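Local coordinates for mannan endo-1,4-beta-mannosidase (Mytilus edulis, PDB 2C0H), which hydrolyses the beta-1,4-mannosidic linkages in the backbones of mannans, galactomannans and glucomannans, acting on oligosaccharides from mannotetraose upward, at residues 11-15 against 16-20; 301-305 against 306-310. The protein carries 3 engineered substitutions. All coordinates share one frame; numbering follows the deposited sequence.

Contact 1: 11-15 against 16-20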
loop_
_atom_site.group_PDB
_atom_site.type_symbol
_atom_site.label_atom_id
_atom_site.label_comp_id
_atom_site.label_asym_id
_atom_site.label_seq_id
_atom_site.Cartn_x
_atom_site.Cartn_y
_atom_site.Cartn_z
ATOM N N ASN A 11 2.172 -0.612 -16.995
ATOM C CA ASN A 11 1.066 -1.582 -16.921
ATOM C C ASN A 11 1.346 -2.728 -15.929
ATOM O O ASN A 11 2.499 -3.141 -15.767
ATOM C CB ASN A 11 0.850 -2.246 -18.288
ATOM C CG ASN A 11 0.054 -1.390 -19.272
ATOM O OD1 ASN A 11 -0.470 -0.328 -18.937
ATOM N ND2 ASN A 11 -0.043 -1.879 -20.510
ATOM N N LEU A 12 0.289 -3.262 -15.314
ATOM C CA LEU A 12 0.337 -4.512 -14.543
ATOM C C LEU A 12 -0.175 -5.682 -15.396
ATOM O O LEU A 12 -1.141 -5.539 -16.151
ATOM C CB LEU A 12 -0.513 -4.418 -13.264
ATOM C CG LEU A 12 -0.006 -3.505 -12.149
ATOM C CD1 LEU A 12 -1.042 -3.370 -11.044
ATOM C CD2 LEU A 12 1.288 -4.006 -11.557
ATOM N N ASN A 13 0.483 -6.835 -15.293
ATOM C CA ASN A 13 0.087 -8.036 -16.017
ATOM C C ASN A 13 -0.117 -9.229 -15.059
ATOM O O ASN A 13 0.496 -9.269 -13.982
ATOM C CB ASN A 13 1.161 -8.411 -17.065
ATOM C CG ASN A 13 1.434 -7.306 -18.075
ATOM O OD1 ASN A 13 2.589 -6.966 -18.342
ATOM N ND2 ASN A 13 0.382 -6.720 -18.631
ATOM N N TYR A 14 -0.970 -10.176 -15.450
ATOM C CA TYR A 14 -1.124 -11.476 -14.770
ATOM C C TYR A 14 -1.043 -12.626 -15.788
ATOM O O TYR A 14 -1.773 -12.640 -16.763
ATOM C CB TYR A 14 -2.421 -11.570 -13.929
ATOM C CG TYR A 14 -2.400 -12.712 -12.917
ATOM C CD1 TYR A 14 -2.016 -12.490 -11.598
ATOM C CD2 TYR A 14 -2.741 -14.012 -13.288
ATOM C CE1 TYR A 14 -1.973 -13.519 -10.672
ATOM C CE2 TYR A 14 -2.691 -15.063 -12.355
ATOM C CZ TYR A 14 -2.307 -14.794 -11.049
ATOM O OH TYR A 14 -2.245 -15.807 -10.107
ATOM N N ASN A 15 -0.127 -13.577 -15.570
ATOM C CA ASN A 15 0.164 -14.624 -16.561
ATOM C C ASN A 15 0.378 -14.026 -17.969
ATOM O O ASN A 15 -0.024 -14.616 -18.982
ATOM C CB ASN A 15 -0.929 -15.703 -16.570
ATOM C CG ASN A 15 -0.483 -16.993 -17.282
ATOM O OD1 ASN A 15 0.680 -17.401 -17.185
ATOM N ND2 ASN A 15 -1.411 -17.637 -17.988
ATOM N N GLY A 16 0.996 -12.845 -18.006
ATOM C CA GLY A 16 1.351 -12.166 -19.252
ATOM C C GLY A 16 0.244 -11.395 -19.946
ATOM O O GLY A 16 0.423 -10.909 -21.056
ATOM N N HIS A 17 -0.904 -11.253 -19.286
ATOM C CA HIS A 17 -2.016 -10.489 -19.852
ATOM C C HIS A 17 -2.260 -9.228 -19.042
ATOM O O HIS A 17 -2.161 -9.284 -17.834
ATOM C CB HIS A 17 -3.268 -11.349 -19.850
ATOM C CG HIS A 17 -3.116 -12.616 -20.629
ATOM N ND1 HIS A 17 -3.031 -12.629 -22.002
ATOM C CD2 HIS A 17 -3.005 -13.904 -20.232
ATOM C CE1 HIS A 17 -2.880 -13.873 -22.420
ATOM N NE2 HIS A 17 -2.868 -14.667 -21.367
ATOM N N HIS A 18 -2.591 -8.116 -19.712
ATOM C CA HIS A 18 -2.871 -6.816 -19.060
ATOM C C HIS A 18 -4.071 -6.949 -18.114
ATOM O O HIS A 18 -5.121 -7.465 -18.508
ATOM C CB HIS A 18 -3.118 -5.743 -20.141
ATOM C CG HIS A 18 -3.284 -4.350 -19.627
ATOM N ND1 HIS A 18 -3.916 -3.364 -20.359
ATOM C CD2 HIS A 18 -2.881 -3.761 -18.477
ATOM C CE1 HIS A 18 -3.904 -2.236 -19.675
ATOM N NE2 HIS A 18 -3.281 -2.446 -18.530
ATOM N N ILE A 19 -3.882 -6.538 -16.861
ATOM C CA ILE A 19 -4.954 -6.555 -15.834
ATOM C C ILE A 19 -5.086 -5.190 -15.143
ATOM O O ILE A 19 -4.230 -4.320 -15.255
ATOM C CB ILE A 19 -4.758 -7.694 -14.789
ATOM C CG1 ILE A 19 -3.488 -7.472 -13.941
ATOM C CG2 ILE A 19 -4.788 -9.067 -15.490
ATOM C CD1 ILE A 19 -3.731 -6.612 -12.704
ATOM N N PHE A 20 -6.189 -5.027 -14.423
ATOM C CA PHE A 20 -6.441 -3.863 -13.599
ATOM C C PHE A 20 -6.876 -4.366 -12.234
ATOM O O PHE A 20 -7.738 -5.260 -12.173
ATOM C CB PHE A 20 -7.591 -3.057 -14.219
ATOM C CG PHE A 20 -7.943 -1.798 -13.471
ATOM C CD1 PHE A 20 -7.289 -0.585 -13.712
ATOM C CD2 PHE A 20 -8.979 -1.820 -12.546
ATOM C CE1 PHE A 20 -7.645 0.588 -13.033
ATOM C CE2 PHE A 20 -9.336 -0.648 -11.853
ATOM C CZ PHE A 20 -8.674 0.542 -12.090
HETATM O O HOH W 1 -2.358 -2.130 -15.660
#
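The carboxamide of N11 lies stacked on one face of the H18 imidazole, the two planes 17° apart and ND2 of N11 3.8 Å above the ring plane, over its centre. At the edge of the same ring, in its plane, sit L12 O, 3.4 Å from CD2 of H18, and a water. That water bonds to NE2 of H18, accepts from L12 N and donates to I19 O, bridging the two strands beside the L12 and I19 backbones. With chi1 at -174°, CG of H18 points away from its backbone N and the ring reaches forward along strand 17-25, to lie against the amide of N11. Asparagine and histidine suit this partly exposed edge: both offer a flat polar group for the stack, and the histidine adds a ring nitrogen for the water. On the same side of the hairpin N13 faces H18 across a non-hydrogen-bonded pair, its ND2 resting 3.3 Å from CA of H18. The other side is apolar: CG2 of I19 packs against CB of Y14 at 3.8 Å, and CD1 of I19 touches CB of L12. Y14 carries its ring onward to F351, and its hydroxyl bonds to O of L353, the C-terminal residue. Between strands, Y14 N donates to H17 O at 2.8 Å and H17 N donates to Y14 O at 3.0 Å, while I19 N donates to L12 O farther along. The first two bonds close a type I' turn through N15 and G16, both with positive phi, which asparagine tolerates and glycine takes easily. The hairpin, bordered by strand 5-8, lies away from the active site; such two-residue reversals typify beta hairpins, and strand 17-25 runs on into the parallel sheet of the TIM barrel.

Contact 2: 301-305 against 306-310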
loop_
_atom_site.group_PDB
_atom_site.type_symbol
_atom_site.label_atom_id
_atom_site.label_comp_id
_atom_site.label_asym_id
_atom_site.label_seq_id
_atom_site.Cartn_x
_atom_site.Cartn_y
_atom_site.Cartn_z
ATOM N N ALA A 301 -16.005 14.817 -4.460
ATOM C CA ALA A 301 -16.303 16.068 -5.171
ATOM C C ALA A 301 -17.486 15.923 -6.129
ATOM O O ALA A 301 -17.475 16.487 -7.216
ATOM C CB ALA A 301 -15.070 16.555 -5.920
ATOM N N GLY A 302 -18.499 15.166 -5.720
ATOM C CA GLY A 302 -19.693 14.958 -6.536
ATOM C C GLY A 302 -19.640 13.818 -7.541
ATOM O O GLY A 302 -20.649 13.505 -8.185
ATOM N N MET A 303 -18.486 13.165 -7.685
ATOM C CA MET A 303 -18.370 12.010 -8.578
ATOM C C MET A 303 -19.064 10.775 -7.954
ATOM O O MET A 303 -18.918 10.540 -6.756
ATOM C CB MET A 303 -16.888 11.658 -8.816
ATOM C CG MET A 303 -16.033 12.718 -9.477
ATOM S SD MET A 303 -14.302 12.136 -9.631
ATOM C CE MET A 303 -14.418 11.067 -11.042
ATOM N N SER A 304 -19.798 9.982 -8.751
ATOM C CA SER A 304 -20.310 8.681 -8.300
ATOM C C SER A 304 -19.166 7.669 -8.160
ATOM O O SER A 304 -18.117 7.867 -8.785
ATOM C CB SER A 304 -21.351 8.098 -9.277
ATOM O OG SER A 304 -20.756 7.729 -10.520
ATOM N N SER A 305 -19.374 6.621 -7.354
ATOM C CA SER A 305 -18.403 5.498 -7.251
ATOM C C SER A 305 -18.089 4.927 -8.629
ATOM O O SER A 305 -16.936 4.656 -8.954
ATOM C CB SER A 305 -18.888 4.380 -6.311
ATOM O OG SER A 305 -18.909 4.808 -4.961
ATOM N N GLU A 306 -19.117 4.748 -9.451
ATOM C CA GLU A 306 -18.932 4.265 -10.820
ATOM C C GLU A 306 -17.988 5.169 -11.631
ATOM O O GLU A 306 -17.101 4.666 -12.342
ATOM C CB GLU A 306 -20.287 4.180 -11.538
ATOM C CG GLU A 306 -21.223 3.153 -10.988
ATOM C CD GLU A 306 -22.233 3.726 -10.009
ATOM O OE1 GLU A 306 -21.879 4.666 -9.247
ATOM O OE2 GLU A 306 -23.380 3.213 -10.001
ATOM N N SER A 307 -18.194 6.490 -11.557
ATOM C CA SER A 307 -17.358 7.465 -12.285
ATOM C C SER A 307 -15.916 7.457 -11.810
ATOM O O SER A 307 -15.016 7.636 -12.619
ATOM C CB SER A 307 -17.915 8.879 -12.153
ATOM O OG SER A 307 -19.103 9.027 -12.950
ATOM N N MET A 308 -15.713 7.242 -10.520
ATOM C CA MET A 308 -14.358 7.220 -9.965
ATOM C C MET A 308 -13.625 5.947 -10.448
ATOM O O MET A 308 -12.475 6.026 -10.899
ATOM C CB MET A 308 -14.410 7.326 -8.441
ATOM C CG MET A 308 -15.017 8.654 -7.948
ATOM S SD MET A 308 -15.140 8.838 -6.158
ATOM C CE MET A 308 -13.565 9.591 -5.842
ATOM N N PHE A 309 -14.269 4.787 -10.376
ATOM C CA PHE A 309 -13.680 3.529 -10.934
ATOM C C PHE A 309 -13.440 3.692 -12.448
ATOM O O PHE A 309 -12.390 3.294 -12.969
ATOM C CB PHE A 309 -14.550 2.307 -10.625
ATOM C CG PHE A 309 -14.287 1.688 -9.276
ATOM C CD1 PHE A 309 -13.358 0.668 -9.131
ATOM C CD2 PHE A 309 -14.998 2.085 -8.170
ATOM C CE1 PHE A 309 -13.111 0.096 -7.903
ATOM C CE2 PHE A 309 -14.790 1.481 -6.930
ATOM C CZ PHE A 309 -13.829 0.481 -6.799
ATOM N N GLU A 310 -14.387 4.310 -13.151
ATOM C CA GLU A 310 -14.234 4.541 -14.590
ATOM C C GLU A 310 -13.046 5.419 -14.937
ATOM O O GLU A 310 -12.325 5.131 -15.907
ATOM C CB GLU A 310 -15.498 5.172 -15.185
ATOM C CG GLU A 310 -15.480 5.301 -16.717
ATOM C CD GLU A 310 -15.709 3.992 -17.443
ATOM O OE1 GLU A 310 -15.981 2.966 -16.780
ATOM O OE2 GLU A 310 -15.618 3.985 -18.696
#
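S304 leaves the loop at the N-cap position: its carbonyl O accepts from M308 N at 3.0 Å, and S305 O accepts from F309 N in an almost straight bond (177° at the hydrogen), opening the helix. The S304 hydroxyl adds the capping bond, OG accepting from S307 N at 3.0 Å. OG sits between the backbone N and the carbonyl carbon (chi1 68°), which aims it at the first turn of the helix; serine is short enough to reach an amide there. Were S304 an alanine, S307 N would probably lose its capping acceptor and the helix start would be less firmly held. M303, just before the cap, lays CB 3.6 Å from CG of M308; its long, flexible chain runs past that CG, with the bent end bringing CE toward S307 O. S305 O also lies in the plane of the F309 ring, at its edge, 3.3 Å from CD2. The S305 hydroxyl bonds to Q297, while E306 forms a salt bridge with R335 of helix 330-339. F309 reaches A320 and T322 of strand 319-322 and meets F295 edge-to-face, so helix 305-314 packs on that barrel strand and alongside helix 330-339, where F309 also touches M337.

Contact 1 and contact 2 stand at separate places on one TIM barrel, their centres 24 Å apart; their nearest atoms come within about 5 Å without touching. Strand 319-322 relates them: it pairs in parallel with strand 17-25, which leads out of contact 1, and carries residues that pack on F309 of contact 2. Y313, farther along the helix capped in contact 2, meets F20 edge-to-face, and L340 touches both F20 and F309. The hairpin is remote from the active site. The capped helix start is closer, with the M308 side chain about 8 Å from that of Y265 and about 10 Å from that of E294, the probable substrate-binding residue and nucleophile.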